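Local coordinates for NreA (Staphylococcus aureus subsp. aureus, PDB 6K2H), which probably senses nitrate through a pocket in a single GAF domain, as a signalling protein of the staphylococcal nitrate-response system, at residues R64-T69 with P95-E100; M77-A80 with A85-P88; A80-A85 with E89-A94. The protein carries 1 engineered substitution. One frame throughout, in Å; residues are numbered along the deposited sequence.

Contact 1. Residues R64-T69 with P95-E100; sequences RGLAGT and PILLSE. With EDO (1,2-ethanediol), chain B.
L66 and L97 each carry CG beside the backbone N and opposite the carbonyl carbon (chi1 -61° in L66), and this torsion together with a near-extended chi2 directs CD1 of L66 and CD2 of L97 into the space between the two helices. I96 differs: CG1 lies anti to the backbone N, leaving CG2 between N and the carbonyl carbon, the branch that faces L66. The two helices flank what is probably the ligand pocket of the GAF fold, and each turns backbone amides to the diol bound there. L66 CD1 rests 4.1 Å from L97 CD2 and 4.2 Å from I96 CG2, with the two leucine side chains crossing at about a right angle. This apolar patch is buried.

Beside it, a 1,2-ethanediol molecule, probably from the crystallisation liquor, joins the segments through backbone amides. I96 N donates to O1 of the diol at 2.5 Å, a very short bond that leaves the exact position of O1 doubtful. The indole NE1 of W44 is a further partner of the diol. Backbone amides of two helices, together with an indole N-H, could hold an anion, and the site is probably the one that takes nitrate, here in a protein mutated within it. P95 adds an apolar wall, its CD 3.6 Å from C1 of the diol. O2 is shared by two amides of the opposite helix: the bond from L66 N is weak and bent, whereas A67 N reaches O2 at 3.0 Å with an N-H...O angle of 165°.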
loop_
_atom_site.group_PDB
_atom_site.type_symbol
_atom_site.label_atom_id
_atom_site.label_comp_id
_atom_site.label_asym_id
_atom_site.label_seq_id
_atom_site.Cartn_x
_atom_site.Cartn_y
_atom_site.Cartn_z
ATOM N N ARG A 64 5.557 -1.173 -11.458
ATOM C CA ARG A 64 5.662 -2.511 -10.862
ATOM C C ARG A 64 4.930 -2.588 -9.519
ATOM O O ARG A 64 5.163 -1.744 -8.632
ATOM C CB ARG A 64 7.121 -2.894 -10.650
ATOM C CG ARG A 64 8.083 -2.497 -11.779
ATOM C CD ARG A 64 7.617 -2.875 -13.187
ATOM N NE ARG A 64 6.941 -4.172 -13.188
ATOM C CZ ARG A 64 6.003 -4.570 -14.049
ATOM N NH1 ARG A 64 5.481 -5.783 -13.898
ATOM N NH2 ARG A 64 5.588 -3.798 -15.057
ATOM N N GLY A 65 4.125 -3.641 -9.375
ATOM C CA GLY A 65 3.448 -3.979 -8.132
ATOM C C GLY A 65 2.279 -3.066 -7.858
ATOM O O GLY A 65 1.862 -2.270 -8.705
ATOM N N LEU A 66 1.781 -3.139 -6.645
ATOM C CA LEU A 66 0.708 -2.273 -6.281
ATOM C C LEU A 66 1.171 -0.823 -6.223
ATOM O O LEU A 66 0.493 0.039 -6.740
ATOM C CB LEU A 66 0.127 -2.609 -4.925
ATOM C CG LEU A 66 -0.461 -4.036 -4.873
ATOM C CD1 LEU A 66 -0.477 -4.522 -3.458
ATOM C CD2 LEU A 66 -1.849 -4.016 -5.427
ATOM N N ALA A 67 2.254 -0.563 -5.512
ATOM C CA ALA A 67 2.700 0.820 -5.337
ATOM C C ALA A 67 3.128 1.409 -6.697
ATOM O O ALA A 67 2.784 2.552 -7.056
ATOM C CB ALA A 67 3.827 0.905 -4.346
ATOM N N GLY A 68 3.922 0.675 -7.449
ATOM C CA GLY A 68 4.368 1.245 -8.723
ATOM C C GLY A 68 3.286 1.474 -9.726
ATOM O O GLY A 68 3.332 2.451 -10.501
ATOM N N THR A 69 2.300 0.600 -9.742
ATOM C CA THR A 69 1.181 0.772 -10.654
ATOM C C THR A 69 0.335 1.980 -10.255
ATOM O O THR A 69 -0.018 2.786 -11.090
ATOM C CB THR A 69 0.338 -0.518 -10.717
ATOM O OG1 THR A 69 1.192 -1.634 -11.076
ATOM C CG2 THR A 69 -0.792 -0.414 -11.661
ATOM N N PRO A 95 5.117 -7.884 -4.018
ATOM C CA PRO A 95 5.679 -8.717 -2.979
ATOM C C PRO A 95 5.169 -8.442 -1.569
ATOM O O PRO A 95 5.243 -9.327 -0.734
ATOM C CB PRO A 95 7.183 -8.484 -3.046
ATOM C CG PRO A 95 7.429 -7.523 -4.086
ATOM C CD PRO A 95 6.171 -7.277 -4.848
ATOM N N ILE A 96 4.665 -7.252 -1.286
ATOM C CA ILE A 96 4.086 -7.061 0.078
ATOM C C ILE A 96 2.945 -8.030 0.342
ATOM O O ILE A 96 2.683 -8.465 1.454
ATOM C CB ILE A 96 3.659 -5.583 0.275
ATOM C CG1 ILE A 96 3.372 -5.271 1.724
ATOM C CG2 ILE A 96 2.428 -5.251 -0.555
ATOM C CD1 ILE A 96 4.568 -5.263 2.559
ATOM N N LEU A 97 2.206 -8.445 -0.700
ATOM C CA LEU A 97 1.218 -9.500 -0.487
ATOM C C LEU A 97 1.766 -10.848 0.050
ATOM O O LEU A 97 1.109 -11.502 0.779
ATOM C CB LEU A 97 0.513 -9.823 -1.820
ATOM C CG LEU A 97 -0.182 -8.710 -2.530
ATOM C CD1 LEU A 97 -0.707 -9.230 -3.873
ATOM C CD2 LEU A 97 -1.286 -8.171 -1.739
ATOM N N LEU A 98 2.977 -11.202 -0.338
ATOM C CA LEU A 98 3.643 -12.395 0.155
ATOM C C LEU A 98 4.166 -12.205 1.585
ATOM O O LEU A 98 3.924 -13.028 2.408
ATOM C CB LEU A 98 4.825 -12.766 -0.721
ATOM C CG LEU A 98 4.480 -13.267 -2.130
ATOM C CD1 LEU A 98 5.817 -13.446 -2.835
ATOM C CD2 LEU A 98 3.776 -14.594 -2.007
ATOM N N SER A 99 4.899 -11.144 1.836
ATOM C CA SER A 99 5.581 -10.986 3.131
ATOM C C SER A 99 4.567 -10.756 4.236
ATOM O O SER A 99 4.797 -11.201 5.358
ATOM C CB SER A 99 6.621 -9.862 3.058
ATOM O OG SER A 99 6.093 -8.531 3.025
ATOM N N GLU A 100 3.388 -10.170 3.914
ATOM C CA GLU A 100 2.378 -9.900 4.935
ATOM C C GLU A 100 1.107 -10.755 4.791
ATOM O O GLU A 100 0.204 -10.558 5.538
ATOM C CB GLU A 100 2.056 -8.407 4.932
ATOM C CG GLU A 100 3.180 -7.507 5.443
ATOM C CD GLU A 100 3.519 -7.767 6.924
ATOM O OE1 GLU A 100 2.578 -8.175 7.676
ATOM O OE2 GLU A 100 4.683 -7.524 7.321
HETATM C C1 EDO B . 4.755 -4.349 -3.396
HETATM O O1 EDO B . 4.859 -5.039 -2.354
HETATM C C2 EDO B . 3.484 -4.251 -3.916
HETATM O O2 EDO B . 3.639 -3.128 -4.659
#

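Contact 2. Residues M77-A80 with A85-P88; sequences MVIA and ALGP
The backbones come nearest at I79 and A85, whose CA atoms lie 6.9 Å apart. Residues 77-79 are extended, and the chain leaves the strand conformation at A80; A85 is the last residue of the short helix 82-85, after which the backbone turns at L86 and takes a positive phi at G87 (63°), near the weakly bonded helical turn. The segments are therefore a strand end and a helix exit, joined through side chains rather than through paired backbone.

I79 is the residue that makes the contact, and it uses two different branches. Its CG2 lies anti to the backbone N and reaches the CB of A85 at 3.7 Å. Its CG1 is beside the backbone N, opposite the carbonyl carbon (chi1 -50°), and with the chain extended beyond it (chi2 175°) the terminal CD1 is carried on to L86, where CD1 of I79 meets CD1 of L86 at 4.0 Å. The side chains of I79 and L86 cross at about a right angle, methyl against methyl.

Strand 77-79 is an outermost strand of the antiparallel sheet of the GAF domain, bonded through its backbone to strand 104-112, with M77 paired to A107 and I79 to V105. Side chains alternate along the strand: V78 packs on L130 and I133, while M77 and I79 both touch L66 of helix 65-73. I79 is thus buried, with A85 and L86 of the facing segment and L66 all against it. A85 lies at the exposed border of the patch, and L86 is partly exposed.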
loop_
_atom_site.group_PDB
_atom_site.type_symbol
_atom_site.label_atom_id
_atom_site.label_comp_id
_atom_site.label_asym_id
_atom_site.label_seq_id
_atom_site.Cartn_x
_atom_site.Cartn_y
_atom_site.Cartn_z
ATOM N N MET A 77 -6.185 0.783 -6.795
ATOM C CA MET A 77 -6.269 -0.641 -7.156
ATOM C C MET A 77 -6.952 -1.356 -6.038
ATOM O O MET A 77 -6.617 -1.138 -4.866
ATOM C CB MET A 77 -4.867 -1.203 -7.316
ATOM C CG MET A 77 -4.093 -0.669 -8.468
ATOM S SD MET A 77 -2.558 -1.605 -8.705
ATOM C CE MET A 77 -3.207 -3.286 -8.744
ATOM N N VAL A 78 -7.925 -2.178 -6.369
ATOM C CA VAL A 78 -8.702 -2.879 -5.375
ATOM C C VAL A 78 -8.653 -4.334 -5.705
ATOM O O VAL A 78 -8.956 -4.730 -6.845
ATOM C CB VAL A 78 -10.144 -2.413 -5.364
ATOM C CG1 VAL A 78 -10.936 -3.206 -4.365
ATOM C CG2 VAL A 78 -10.288 -0.950 -5.024
ATOM N N ILE A 79 -8.221 -5.138 -4.754
ATOM C CA ILE A 79 -8.295 -6.592 -4.895
ATOM C C ILE A 79 -9.117 -7.193 -3.764
ATOM O O ILE A 79 -8.655 -7.285 -2.610
ATOM C CB ILE A 79 -6.890 -7.214 -4.966
ATOM C CG1 ILE A 79 -6.053 -6.483 -5.996
ATOM C CG2 ILE A 79 -6.999 -8.708 -5.152
ATOM C CD1 ILE A 79 -4.632 -6.951 -6.038
ATOM N N ALA A 80 -10.351 -7.633 -4.041
ATOM C CA ALA A 80 -11.274 -7.987 -2.959
ATOM C C ALA A 80 -10.908 -9.351 -2.360
ATOM O O ALA A 80 -11.257 -9.604 -1.242
ATOM C CB ALA A 80 -12.733 -8.015 -3.444
ATOM N N ALA A 85 -8.217 -13.552 -7.398
ATOM C CA ALA A 85 -7.852 -12.573 -8.367
ATOM C C ALA A 85 -6.484 -12.775 -8.923
ATOM O O ALA A 85 -6.268 -12.549 -10.117
ATOM C CB ALA A 85 -7.959 -11.120 -7.850
ATOM N N LEU A 86 -5.575 -13.186 -8.076
ATOM C CA LEU A 86 -4.146 -13.216 -8.502
ATOM C C LEU A 86 -3.589 -14.607 -8.475
ATOM O O LEU A 86 -2.780 -15.012 -9.364
ATOM C CB LEU A 86 -3.307 -12.332 -7.578
ATOM C CG LEU A 86 -3.552 -10.816 -7.574
ATOM C CD1 LEU A 86 -2.432 -10.163 -6.761
ATOM C CD2 LEU A 86 -3.672 -10.229 -8.951
ATOM N N GLY A 87 -3.959 -15.326 -7.439
ATOM C CA GLY A 87 -3.318 -16.571 -7.127
ATOM C C GLY A 87 -1.812 -16.380 -6.792
ATOM O O GLY A 87 -1.246 -15.292 -6.947
ATOM N N PRO A 88 -1.156 -17.481 -6.449
ATOM C CA PRO A 88 0.188 -17.520 -5.867
ATOM C C PRO A 88 1.339 -17.017 -6.706
ATOM O O PRO A 88 2.257 -16.417 -6.167
ATOM C CB PRO A 88 0.355 -18.986 -5.498
ATOM C CG PRO A 88 -0.530 -19.730 -6.446
ATOM C CD PRO A 88 -1.699 -18.834 -6.701
#

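Contact 3. Residues A80-A85 with E89-A94; sequences ANVGLA and EEKIDA. Engineered in segment 89-94: A94 (natural residue Tyr).
V82 turns a methyl group against the aliphatic part of K91, and the two side chains cross obliquely. The contact joins helix 82-85 to the helix-like turn that follows helix 87-90, within the long connection that runs between strands 77-79 and 104-112 of the GAF domain, where the chain passes over one side of the sheet. The CA atoms of V82 and K91 are 8.3 Å apart, a distance that the two side chains span.

V82 places CG1 anti to its backbone N (chi1 171°), and this branch meets the lysine at two points: CE at 3.8 Å and CG at 4.1 Å. K91 is extended at first but bends at chi3 (110°), an angle that swings CE toward the valine methyl. CG and CE make the contact, while NZ of K91 lies farther off, 4.6 Å from V82 CG1. The CB of K91 packs against L98 of helix 96-99. V82 is buried and bonded through its backbone to T103, whereas E90 and A85 form an exposed border where their atoms only come near each other. A94, which closes the second segment, is an engineered alanine in place of the natural tyrosine.

Helix 82-85 begins at an N-cap: N81 OD1 accepts from L84 N at 2.8 Å, with the donor lying in the plane of the side-chain carbonyl.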
loop_
_atom_site.group_PDB
_atom_site.type_symbol
_atom_site.label_atom_id
_atom_site.label_comp_id
_atom_site.label_asym_id
_atom_site.label_seq_id
_atom_site.Cartn_x
_atom_site.Cartn_y
_atom_site.Cartn_z
ATOM N N ALA A 80 -10.351 -7.633 -4.041
ATOM C CA ALA A 80 -11.274 -7.987 -2.959
ATOM C C ALA A 80 -10.908 -9.351 -2.360
ATOM O O ALA A 80 -11.257 -9.604 -1.242
ATOM C CB ALA A 80 -12.733 -8.015 -3.444
ATOM N N ASN A 81 -10.269 -10.188 -3.178
ATOM C CA ASN A 81 -9.747 -11.481 -2.768
ATOM C C ASN A 81 -8.537 -11.863 -3.588
ATOM O O ASN A 81 -8.617 -12.154 -4.776
ATOM C CB ASN A 81 -10.783 -12.646 -2.816
ATOM C CG ASN A 81 -10.190 -13.927 -2.223
ATOM O OD1 ASN A 81 -9.507 -14.683 -2.890
ATOM N ND2 ASN A 81 -10.194 -13.987 -0.896
ATOM N N VAL A 82 -7.397 -11.899 -2.920
ATOM C CA VAL A 82 -6.124 -12.137 -3.552
ATOM C C VAL A 82 -5.997 -13.545 -4.158
ATOM O O VAL A 82 -5.489 -13.653 -5.316
ATOM C CB VAL A 82 -4.927 -11.774 -2.586
ATOM C CG1 VAL A 82 -3.544 -12.217 -3.158
ATOM C CG2 VAL A 82 -4.901 -10.316 -2.303
ATOM N N GLY A 83 -6.428 -14.565 -3.398
ATOM C CA GLY A 83 -6.345 -15.978 -3.781
ATOM C C GLY A 83 -7.046 -16.256 -5.080
ATOM O O GLY A 83 -6.524 -16.978 -5.991
ATOM N N LEU A 84 -8.184 -15.560 -5.250
ATOM C CA LEU A 84 -8.913 -15.691 -6.532
ATOM C C LEU A 84 -8.425 -14.819 -7.659
ATOM O O LEU A 84 -8.272 -15.267 -8.784
ATOM C CB LEU A 84 -10.395 -15.424 -6.264
ATOM C CG LEU A 84 -11.163 -16.533 -5.546
ATOM C CD1 LEU A 84 -12.442 -15.976 -4.909
ATOM C CD2 LEU A 84 -11.503 -17.633 -6.521
ATOM N N ALA A 85 -8.217 -13.552 -7.398
ATOM C CA ALA A 85 -7.852 -12.573 -8.367
ATOM C C ALA A 85 -6.484 -12.775 -8.923
ATOM O O ALA A 85 -6.268 -12.549 -10.117
ATOM C CB ALA A 85 -7.959 -11.120 -7.850
ATOM N N GLU A 89 1.293 -17.237 -8.005
ATOM C CA GLU A 89 2.306 -16.811 -8.925
ATOM C C GLU A 89 2.381 -15.310 -9.191
ATOM O O GLU A 89 3.441 -14.786 -9.323
ATOM C CB GLU A 89 2.039 -17.526 -10.301
ATOM C CG GLU A 89 2.729 -18.851 -10.519
ATOM C CD GLU A 89 2.553 -19.369 -11.963
ATOM O OE1 GLU A 89 1.380 -19.581 -12.383
ATOM O OE2 GLU A 89 3.578 -19.565 -12.679
ATOM N N GLU A 90 1.236 -14.626 -9.364
ATOM C CA GLU A 90 1.199 -13.183 -9.609
ATOM C C GLU A 90 1.575 -12.372 -8.400
ATOM O O GLU A 90 1.985 -11.233 -8.535
ATOM C CB GLU A 90 -0.218 -12.733 -10.029
ATOM C CG GLU A 90 -0.588 -13.284 -11.377
ATOM C CD GLU A 90 -1.906 -12.751 -11.934
ATOM O OE1 GLU A 90 -2.649 -13.602 -12.438
ATOM O OE2 GLU A 90 -2.185 -11.535 -11.844
ATOM N N LYS A 91 1.417 -12.967 -7.227
ATOM C CA LYS A 91 1.792 -12.280 -5.936
ATOM C C LYS A 91 3.180 -11.827 -5.906
ATOM O O LYS A 91 3.506 -10.888 -5.209
ATOM C CB LYS A 91 1.584 -13.197 -4.696
ATOM C CG LYS A 91 0.159 -13.415 -4.433
ATOM C CD LYS A 91 -0.073 -14.615 -3.545
ATOM C CE LYS A 91 -0.548 -14.277 -2.184
ATOM N NZ LYS A 91 -0.829 -15.544 -1.439
ATOM N N ILE A 92 4.070 -12.528 -6.611
ATOM C CA ILE A 92 5.420 -12.110 -6.652
ATOM C C ILE A 92 5.595 -10.708 -7.289
ATOM O O ILE A 92 6.529 -10.036 -6.923
ATOM C CB ILE A 92 6.311 -13.243 -7.241
ATOM C CG1 ILE A 92 7.721 -13.162 -6.719
ATOM C CG2 ILE A 92 6.278 -13.203 -8.739
ATOM C CD1 ILE A 92 8.578 -14.363 -7.109
ATOM N N ASP A 93 4.714 -10.253 -8.183
ATOM C CA ASP A 93 4.736 -8.879 -8.747
ATOM C C ASP A 93 4.465 -7.817 -7.688
ATOM O O ASP A 93 4.950 -6.698 -7.806
ATOM C CB ASP A 93 3.685 -8.697 -9.889
ATOM C CG ASP A 93 3.372 -7.183 -10.228
ATOM O OD1 ASP A 93 4.186 -6.521 -10.928
ATOM O OD2 ASP A 93 2.293 -6.650 -9.804
ATOM N N ALA A 94 3.726 -8.174 -6.636
ATOM C CA ALA A 94 3.365 -7.215 -5.599
ATOM C C ALA A 94 3.809 -7.826 -4.254
ATOM O O ALA A 94 2.963 -8.334 -3.547
ATOM C CB ALA A 94 1.848 -7.044 -5.627
#

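The three contacts lie in the helical connection beside edge strand 77-79 and tie it to that strand and to helix 65-73. Contacts 2 and 3 have centres about 4 Å apart and share A80 and A85; a probable hydrogen bond from G87 N to V82 O, 3.1 Å, ties them. Contact 1, with the diol-occupied pocket, lies about 11 Å from contact 2 and 9 Å from contact 3, centre to centre. L97 CD1 meets L86 CD1 at 3.5 Å, continuing the apolar packing. From contact 3, D93 OD1 probably accepts from G65 N (3.3 Å), and A94 CB lies 3.7 Å from C2 of the 1,2-ethanediol and 3.9 Å from L66 CG: the engineered position borders the diol directly.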